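Local coordinates for NS3-like protein (Alongshan virus, PDB 6M40), which probably couples hydrolysis of ATP and other nucleoside triphosphates to the unwinding of RNA, this chain being the helicase portion of a longer viral protein, at residues V265-Q270 with C294-R299; Q271-V276 with V284-T289. All coordinates share one frame; numbering follows the deposited sequence.

Both contacts draw on strand 264-276, at successive positions along it, and show how one long strand can serve the interior of a domain and then a projecting hairpin. Interaction 1 is a buried strand-helix contact whose chemistry is ionic and polar, carried largely by one arginine. Interaction 2, only partly buried, is larger in area and rests on backbone hydrogen bonds between antiparallel strands, with apolar contacts and the ring edges of a histidine and a tyrosine around them. It is nested within the loop closed by interaction 1, and strand 281-287 leads directly into helix 290-297. The two meet at Ser288, whose OG packs near Arg296 NH1 and the backbone of Cys269 and Gln270.

Interaction 1 of 2, residues V265-Q270 with C294-R299; sequences VFDTCQ and CQRRGR
Val265 and Asp267, in the first part of strand 264-276, ahead of its break, face the last turn of helix 290-297. The nearest backbone positions are the CA atoms of Val265 and Arg297, 6.8 Å apart; the CA atoms of Asp267 and Arg296 come next, and side chains bridge the space between. The helix finishes just beyond, where Gly298 is the first residue to leave helical geometry. Val265 closes one end of the contact by setting its CG1 methyl 3.7 Å from the carbonyl O of Arg296.

Arg296 carries most of the remainder. Its chain is extended from CG to NE and runs across Asp267 at about a right angle, the aliphatic CD lying beside both carboxylate oxygens. The carboxylate and guanidinium planes stand 78° apart, so the salt bridge, with Asp267 OD1 3.5 Å from Arg296 NH1, is a crossed pairing rather than a flat one. The same NH1 also joins NH2 in an end-on grip on one backbone oxygen: Arg296 NH1 at 3.3 Å and Arg296 NH2 at 3.2 Å both donate to Gln270 O, through somewhat bent bonds. That oxygen lies close to the guanidinium plane, while the two donors approach it from above its own carbonyl plane, on the same face.

Asp267 is itself held in place. Its CG lies beside the carbonyl carbon (chi1 -152°), which lets Asp267 OD1 reach forward to Cys269 N at 2.8 Å, forming an Asx turn where the chain turns out of the first part of the strand; OD2 is bonded to Tyr308 OH.

Gln295 to Arg299 read QRRGR, the opening of motif VI of superfamily 2 helicases. Gln295 touches Glu117 and His119 of the DETH sequence, which places this helix end at the cleft between the two RecA-like domains, where ATP binds in related helicases.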
ATOM      1  N   VAL A 265      -9.239  -2.539 -17.580  1.00 72.82           N
ATOM      2  CA  VAL A 265      -7.907  -2.470 -16.980  1.00 69.58           C
ATOM      3  C   VAL A 265      -6.967  -3.390 -17.749  1.00 67.09           C
ATOM      4  O   VAL A 265      -7.285  -4.562 -17.970  1.00 69.91           O
ATOM      5  CB  VAL A 265      -7.936  -2.873 -15.491  1.00 69.19           C
ATOM      6  CG1 VAL A 265      -6.553  -3.303 -15.020  1.00 71.19           C
ATOM      7  CG2 VAL A 265      -8.470  -1.744 -14.629  1.00 70.98           C
ATOM      8  N   PHE A 266      -5.803  -2.873 -18.139  1.00 67.47           N
ATOM      9  CA  PHE A 266      -4.763  -3.669 -18.785  1.00 71.31           C
ATOM     10  C   PHE A 266      -3.585  -3.820 -17.831  1.00 69.90           C
ATOM     11  O   PHE A 266      -3.001  -2.821 -17.397  1.00 71.48           O
ATOM     12  CB  PHE A 266      -4.321  -3.027 -20.099  1.00 75.77           C
ATOM     13  CG  PHE A 266      -5.360  -3.098 -21.168  1.00 73.90           C
ATOM     14  CD1 PHE A 266      -6.371  -2.157 -21.229  1.00 76.24           C
ATOM     15  CD2 PHE A 266      -5.343  -4.122 -22.100  1.00 74.26           C
ATOM     16  CE1 PHE A 266      -7.341  -2.226 -22.209  1.00 73.55           C
ATOM     17  CE2 PHE A 266      -6.306  -4.193 -23.081  1.00 82.15           C
ATOM     18  CZ  PHE A 266      -7.307  -3.243 -23.135  1.00 78.62           C
ATOM     19  N   ASP A 267      -3.240  -5.064 -17.502  1.00 70.74           N
ATOM     20  CA  ASP A 267      -2.250  -5.362 -16.474  1.00 65.98           C
ATOM     21  C   ASP A 267      -0.972  -5.865 -17.129  1.00 64.82           C
ATOM     22  O   ASP A 267      -0.962  -6.924 -17.762  1.00 68.08           O
ATOM     23  CB  ASP A 267      -2.787  -6.392 -15.482  1.00 66.55           C
ATOM     24  CG  ASP A 267      -2.160  -6.266 -14.095  1.00 74.11           C
ATOM     25  OD1 ASP A 267      -1.025  -5.747 -13.967  1.00 69.76           O
ATOM     26  OD2 ASP A 267      -2.810  -6.694 -13.115  1.00 78.22           O
ATOM     27  N   THR A 268       0.103  -5.092 -16.984  1.00 67.96           N
ATOM     28  CA  THR A 268       1.436  -5.622 -17.249  1.00 63.81           C
ATOM     29  C   THR A 268       1.702  -6.862 -16.412  1.00 61.68           C
ATOM     30  O   THR A 268       2.369  -7.799 -16.862  1.00 59.95           O
ATOM     31  CB  THR A 268       2.494  -4.574 -16.923  1.00 65.49           C
ATOM     32  OG1 THR A 268       2.089  -3.292 -17.410  1.00 74.80           O
ATOM     33  CG2 THR A 268       3.828  -4.951 -17.535  1.00 71.15           C
ATOM     34  N   CYS A 269       1.183  -6.876 -15.182  1.00 65.52           N
ATOM     35  CA  CYS A 269       1.482  -7.911 -14.199  1.00 67.89           C
ATOM     36  C   CYS A 269       2.967  -7.876 -13.821  1.00 64.40           C
ATOM     37  O   CYS A 269       3.639  -8.905 -13.717  1.00 63.82           O
ATOM     38  CB  CYS A 269       1.046  -9.284 -14.709  1.00 65.89           C
ATOM     39  SG  CYS A 269      -0.743  -9.499 -14.611  1.00 67.86           S
ATOM     40  N   GLN A 270       3.463  -6.660 -13.574  1.00 60.48           N
ATOM     41  CA  GLN A 270       4.870  -6.417 -13.284  1.00 66.02           C
ATOM     42  C   GLN A 270       5.003  -5.159 -12.425  1.00 67.65           C
ATOM     43  O   GLN A 270       4.252  -4.195 -12.610  1.00 69.09           O
ATOM     44  CB  GLN A 270       5.695  -6.260 -14.574  1.00 69.78           C
ATOM     45  CG  GLN A 270       5.701  -7.486 -15.483  1.00 67.29           C
ATOM     46  CD  GLN A 270       6.728  -7.387 -16.603  1.00 69.73           C
ATOM     47  OE1 GLN A 270       7.051  -6.297 -17.076  1.00 68.40           O
ATOM     48  NE2 GLN A 270       7.252  -8.530 -17.025  1.00 78.89           N
ATOM     49  N   CYS A 294      -4.581  -8.590  -7.600  1.00 64.98           N
ATOM     50  CA  CYS A 294      -5.937  -8.631  -7.071  1.00 66.50           C
ATOM     51  C   CYS A 294      -6.498  -7.228  -6.861  1.00 68.87           C
ATOM     52  O   CYS A 294      -7.703  -7.018  -6.997  1.00 70.06           O
ATOM     53  CB  CYS A 294      -5.957  -9.404  -5.757  1.00 65.71           C
ATOM     54  SG  CYS A 294      -7.565  -9.382  -4.969  1.00 71.98           S
ATOM     55  N   GLN A 295      -5.651  -6.266  -6.510  1.00 72.45           N
ATOM     56  CA  GLN A 295      -6.083  -4.885  -6.337  1.00 74.55           C
ATOM     57  C   GLN A 295      -6.103  -4.109  -7.646  1.00 75.53           C
ATOM     58  O   GLN A 295      -6.992  -3.273  -7.850  1.00 72.72           O
ATOM     59  CB  GLN A 295      -5.176  -4.169  -5.335  1.00 78.59           C
ATOM     60  CG  GLN A 295      -5.571  -4.382  -3.868  1.00 85.63           C
ATOM     61  CD  GLN A 295      -6.721  -3.485  -3.440  1.00 91.99           C
ATOM     62  OE1 GLN A 295      -7.710  -3.951  -2.881  1.00 89.01           O
ATOM     63  NE2 GLN A 295      -6.587  -2.186  -3.685  1.00101.70           N
ATOM     64  N   ARG A 296      -5.155  -4.391  -8.541  1.00 75.13           N
ATOM     65  CA  ARG A 296      -5.176  -3.789  -9.866  1.00 73.68           C
ATOM     66  C   ARG A 296      -6.414  -4.215 -10.633  1.00 74.32           C
ATOM     67  O   ARG A 296      -7.024  -3.405 -11.341  1.00 73.36           O
ATOM     68  CB  ARG A 296      -3.920  -4.184 -10.635  1.00 71.68           C
ATOM     69  CG  ARG A 296      -2.641  -3.533 -10.145  1.00 74.58           C
ATOM     70  CD  ARG A 296      -1.419  -4.158 -10.815  1.00 73.79           C
ATOM     71  NE  ARG A 296      -0.264  -3.272 -10.752  1.00 70.51           N
ATOM     72  CZ  ARG A 296       0.978  -3.625 -11.076  1.00 66.86           C
ATOM     73  NH1 ARG A 296       1.244  -4.863 -11.471  1.00 67.53           N
ATOM     74  NH2 ARG A 296       1.956  -2.736 -10.993  1.00 69.92           N
ATOM     75  N   ARG A 297      -6.782  -5.495 -10.537  1.00 72.65           N
ATOM     76  CA  ARG A 297      -8.058  -5.939 -11.088  1.00 69.14           C
ATOM     77  C   ARG A 297      -9.213  -5.235 -10.390  1.00 65.49           C
ATOM     78  O   ARG A 297     -10.077  -4.645 -11.041  1.00 71.25           O
ATOM     79  CB  ARG A 297      -8.193  -7.453 -10.943  1.00 75.12           C
ATOM     80  CG  ARG A 297      -9.214  -8.085 -11.885  1.00 76.46           C
ATOM     81  CD  ARG A 297      -9.290  -9.590 -11.675  1.00 76.49           C
ATOM     82  NE  ARG A 297     -10.449  -9.969 -10.868  1.00 78.58           N
ATOM     83  CZ  ARG A 297     -11.503 -10.643 -11.322  1.00 78.08           C
ATOM     84  NH1 ARG A 297     -11.549 -11.040 -12.586  1.00 80.55           N
ATOM     85  NH2 ARG A 297     -12.506 -10.933 -10.505  1.00 82.66           N
ATOM     86  N   GLY A 298      -9.210  -5.236  -9.058  1.00 66.83           N
ATOM     87  CA  GLY A 298     -10.310  -4.702  -8.285  1.00 65.10           C
ATOM     88  C   GLY A 298     -10.693  -3.264  -8.570  1.00 70.34           C
ATOM     89  O   GLY A 298     -11.514  -2.699  -7.839  1.00 76.89           O
ATOM     90  N   ARG A 299     -10.111  -2.635  -9.594  1.00 68.18           N
ATOM     91  CA  ARG A 299     -10.482  -1.264  -9.895  1.00 71.13           C
ATOM     92  C   ARG A 299     -11.712  -1.160 -10.793  1.00 73.09           C
ATOM     93  O   ARG A 299     -12.343  -0.105 -10.825  1.00 72.93           O
ATOM     94  CB  ARG A 299      -9.298  -0.533 -10.535  1.00 72.50           C
ATOM     95  CG  ARG A 299      -8.103  -0.309  -9.595  1.00 77.17           C
ATOM     96  CD  ARG A 299      -8.456   0.528  -8.362  1.00 77.85           C
ATOM     97  NE  ARG A 299      -8.338   1.970  -8.579  1.00 85.05           N
ATOM     98  CZ  ARG A 299      -8.651   2.890  -7.667  1.00 91.12           C
ATOM     99  NH1 ARG A 299      -9.117   2.525  -6.481  1.00 89.69           N
ATOM    100  NH2 ARG A 299      -8.502   4.179  -7.940  1.00 89.58           N
TER

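Interaction 2 of 2, residues Q271-V276 with V284-T289; sequences QYHYLV and VITPST
Gln271 and Thr286 pair through two backbone hydrogen bonds, the N of each donating to the O of the other over 2.9 Å in both cases. Both donors lie in the plane of the carbonyl they meet, as in a regular antiparallel hydrogen-bonded pair. Gln271 O is also approached by Ile285 CA at 3.2 Å, a CA-H...O contact. Further along, Val284 N donates to His273 O at 3.0 Å, a fairly straight bond of 159° at the hydrogen.

Around this backbone core the side chains divide between two faces. On one, His273 turns the edge of its ring to Thr286, His273 ND1 coming 3.4 Å from Thr286 CB; its CG lies beside the backbone N (chi1 -64°), which swings the imidazole across to Thr286, the two side chains crossing at about a right angle. Leu275 meets Val284 at a similar angle, CD1 against CG2 at 3.6 Å. On the other face, Ile285 CG1 comes to the edge of the Tyr272 ring, 4.4 Å from CD1, a looser apolar touch.

The axes of 271-276 and the weakly bonded 284-287 come within 4.7 Å, their directions 118° apart, well short of the 180° of a straight antiparallel pair. Beyond the segments, Leu275 shares backbone bonding with Lys282, and Tyr274 with Val328 at the start of helix 328-339. At the other end Thr289 is the N-cap of helix 290-297, its OG1 accepting from Gln292 N. The whole is a beta hairpin, which probably corresponds to the hairpin that in flavivirus NS3 helicases extends from the second RecA-like domain toward the third.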
ATOM      1  N   GLN A 271       5.974  -5.165 -11.508  1.00 68.62           N
ATOM      2  CA  GLN A 271       6.183  -4.041 -10.606  1.00 70.54           C
ATOM      3  C   GLN A 271       7.667  -3.736 -10.457  1.00 67.22           C
ATOM      4  O   GLN A 271       8.522  -4.577 -10.731  1.00 64.70           O
ATOM      5  CB  GLN A 271       5.578  -4.314  -9.226  1.00 79.01           C
ATOM      6  CG  GLN A 271       5.509  -3.089  -8.321  1.00 81.41           C
ATOM      7  CD  GLN A 271       4.588  -3.320  -7.146  1.00 97.60           C
ATOM      8  OE1 GLN A 271       3.750  -4.227  -7.168  1.00 97.49           O
ATOM      9  NE2 GLN A 271       4.732  -2.501  -6.113  1.00101.39           N
ATOM     10  N   TYR A 272       7.961  -2.523  -9.991  1.00 70.92           N
ATOM     11  CA  TYR A 272       9.329  -2.054  -9.776  1.00 66.06           C
ATOM     12  C   TYR A 272       9.598  -2.058  -8.270  1.00 66.13           C
ATOM     13  O   TYR A 272       9.558  -1.025  -7.602  1.00 66.61           O
ATOM     14  CB  TYR A 272       9.537  -0.654 -10.401  1.00 63.75           C
ATOM     15  CG  TYR A 272      10.946  -0.110 -10.283  1.00 62.20           C
ATOM     16  CD1 TYR A 272      12.000  -0.690 -10.984  1.00 60.81           C
ATOM     17  CD2 TYR A 272      11.218   0.993  -9.484  1.00 64.32           C
ATOM     18  CE1 TYR A 272      13.281  -0.200 -10.881  1.00 59.40           C
ATOM     19  CE2 TYR A 272      12.506   1.498  -9.377  1.00 68.05           C
ATOM     20  CZ  TYR A 272      13.532   0.899 -10.078  1.00 62.31           C
ATOM     21  OH  TYR A 272      14.815   1.393  -9.976  1.00 57.85           O
ATOM     22  N   HIS A 273       9.879  -3.246  -7.738  1.00 69.44           N
ATOM     23  CA  HIS A 273      10.360  -3.352  -6.378  1.00 66.97           C
ATOM     24  C   HIS A 273      11.798  -2.859  -6.280  1.00 67.21           C
ATOM     25  O   HIS A 273      12.540  -2.807  -7.265  1.00 61.66           O
ATOM     26  CB  HIS A 273      10.350  -4.799  -5.878  1.00 71.03           C
ATOM     27  CG  HIS A 273       8.995  -5.420  -5.786  1.00 77.96           C
ATOM     28  ND1 HIS A 273       8.448  -6.169  -6.807  1.00 87.38           N
ATOM     29  CD2 HIS A 273       8.091  -5.445  -4.777  1.00 90.81           C
ATOM     30  CE1 HIS A 273       7.256  -6.611  -6.439  1.00 95.96           C
ATOM     31  NE2 HIS A 273       7.015  -6.182  -5.213  1.00129.34           N
ATOM     32  N   TYR A 274      12.191  -2.510  -5.060  1.00 67.21           N
ATOM     33  CA  TYR A 274      13.580  -2.586  -4.631  1.00 60.80           C
ATOM     34  C   TYR A 274      13.736  -3.858  -3.802  1.00 57.27           C
ATOM     35  O   TYR A 274      12.843  -4.220  -3.030  1.00 55.05           O
ATOM     36  CB  TYR A 274      13.988  -1.350  -3.832  1.00 58.13           C
ATOM     37  CG  TYR A 274      14.340  -0.151  -4.701  1.00 60.71           C
ATOM     38  CD1 TYR A 274      15.567  -0.083  -5.347  1.00 65.63           C
ATOM     39  CD2 TYR A 274      13.449   0.910  -4.878  1.00 60.60           C
ATOM     40  CE1 TYR A 274      15.903   1.008  -6.144  1.00 71.09           C
ATOM     41  CE2 TYR A 274      13.777   1.997  -5.667  1.00 61.50           C
ATOM     42  CZ  TYR A 274      15.006   2.039  -6.299  1.00 67.54           C
ATOM     43  OH  TYR A 274      15.346   3.115  -7.088  1.00 73.31           O
ATOM     44  N   LEU A 275      14.858  -4.556  -3.995  1.00 60.15           N
ATOM     45  CA  LEU A 275      15.086  -5.868  -3.394  1.00 60.11           C
ATOM     46  C   LEU A 275      16.426  -5.877  -2.672  1.00 60.98           C
ATOM     47  O   LEU A 275      17.367  -5.192  -3.078  1.00 62.67           O
ATOM     48  CB  LEU A 275      15.061  -6.999  -4.460  1.00 59.92           C
ATOM     49  CG  LEU A 275      13.742  -7.159  -5.215  1.00 63.56           C
ATOM     50  CD1 LEU A 275      13.799  -8.156  -6.376  1.00 65.51           C
ATOM     51  CD2 LEU A 275      12.654  -7.579  -4.229  1.00 62.74           C
ATOM     52  N   VAL A 276      16.514  -6.670  -1.604  1.00 60.71           N
ATOM     53  CA  VAL A 276      17.751  -6.787  -0.831  1.00 64.59           C
ATOM     54  C   VAL A 276      18.671  -7.793  -1.512  1.00 65.23           C
ATOM     55  O   VAL A 276      18.267  -8.931  -1.784  1.00 64.28           O
ATOM     56  CB  VAL A 276      17.451  -7.210   0.616  1.00 63.63           C
ATOM     57  CG1 VAL A 276      18.742  -7.239   1.422  1.00 65.25           C
ATOM     58  CG2 VAL A 276      16.432  -6.292   1.260  1.00 58.76           C
ATOM     59  N   VAL A 284      14.610  -3.704  -9.315  1.00 60.55           N
ATOM     60  CA  VAL A 284      14.352  -4.739 -10.309  1.00 62.82           C
ATOM     61  C   VAL A 284      12.862  -4.789 -10.635  1.00 66.22           C
ATOM     62  O   VAL A 284      12.016  -4.412  -9.818  1.00 64.47           O
ATOM     63  CB  VAL A 284      14.816  -6.134  -9.834  1.00 60.64           C
ATOM     64  CG1 VAL A 284      15.530  -6.869 -10.956  1.00 67.43           C
ATOM     65  CG2 VAL A 284      15.706  -6.020  -8.611  1.00 69.61           C
ATOM     66  N   ILE A 285      12.553  -5.272 -11.842  1.00 67.26           N
ATOM     67  CA  ILE A 285      11.183  -5.536 -12.259  1.00 62.70           C
ATOM     68  C   ILE A 285      10.853  -6.988 -11.928  1.00 58.82           C
ATOM     69  O   ILE A 285      11.650  -7.897 -12.203  1.00 57.96           O
ATOM     70  CB  ILE A 285      10.995  -5.246 -13.757  1.00 67.11           C
ATOM     71  CG1 ILE A 285      11.069  -3.741 -14.016  1.00 64.11           C
ATOM     72  CG2 ILE A 285       9.667  -5.798 -14.253  1.00 63.94           C
ATOM     73  CD1 ILE A 285      11.096  -3.365 -15.491  1.00 67.37           C
ATOM     74  N   THR A 286       9.670  -7.203 -11.355  1.00 61.15           N
ATOM     75  CA  THR A 286       9.236  -8.473 -10.802  1.00 62.91           C
ATOM     76  C   THR A 286       7.821  -8.779 -11.269  1.00 62.70           C
ATOM     77  O   THR A 286       7.035  -7.858 -11.512  1.00 57.73           O
ATOM     78  CB  THR A 286       9.255  -8.437  -9.260  1.00 66.30           C
ATOM     79  OG1 THR A 286      10.580  -8.134  -8.806  1.00 68.55           O
ATOM     80  CG2 THR A 286       8.789  -9.754  -8.643  1.00 64.10           C
ATOM     81  N   PRO A 287       7.467 -10.059 -11.394  1.00 62.54           N
ATOM     82  CA  PRO A 287       6.042 -10.414 -11.464  1.00 59.75           C
ATOM     83  C   PRO A 287       5.333  -9.946 -10.202  1.00 59.37           C
ATOM     84  O   PRO A 287       5.639 -10.399  -9.094  1.00 68.91           O
ATOM     85  CB  PRO A 287       6.065 -11.943 -11.577  1.00 59.62           C
ATOM     86  CG  PRO A 287       7.364 -12.344 -10.961  1.00 63.69           C
ATOM     87  CD  PRO A 287       8.323 -11.263 -11.352  1.00 64.48           C
ATOM     88  N   SER A 288       4.387  -9.024 -10.370  1.00 59.97           N
ATOM     89  CA  SER A 288       3.633  -8.518  -9.237  1.00 62.61           C
ATOM     90  C   SER A 288       3.082  -9.663  -8.398  1.00 57.69           C
ATOM     91  O   SER A 288       2.921 -10.792  -8.884  1.00 59.95           O
ATOM     92  CB  SER A 288       2.502  -7.605  -9.708  1.00 65.30           C
ATOM     93  OG  SER A 288       1.841  -8.154 -10.839  1.00 66.66           O
ATOM     94  N   THR A 289       2.806  -9.381  -7.135  1.00 63.18           N
ATOM     95  CA  THR A 289       2.292 -10.386  -6.228  1.00 65.33           C
ATOM     96  C   THR A 289       0.812 -10.625  -6.498  1.00 63.99           C
ATOM     97  O   THR A 289       0.126  -9.812  -7.119  1.00 64.13           O
ATOM     98  CB  THR A 289       2.498  -9.953  -4.781  1.00 65.43           C
ATOM     99  OG1 THR A 289       1.764  -8.744  -4.545  1.00 65.86           O
ATOM    100  CG2 THR A 289       3.981  -9.703  -4.526  1.00 69.27           C
TER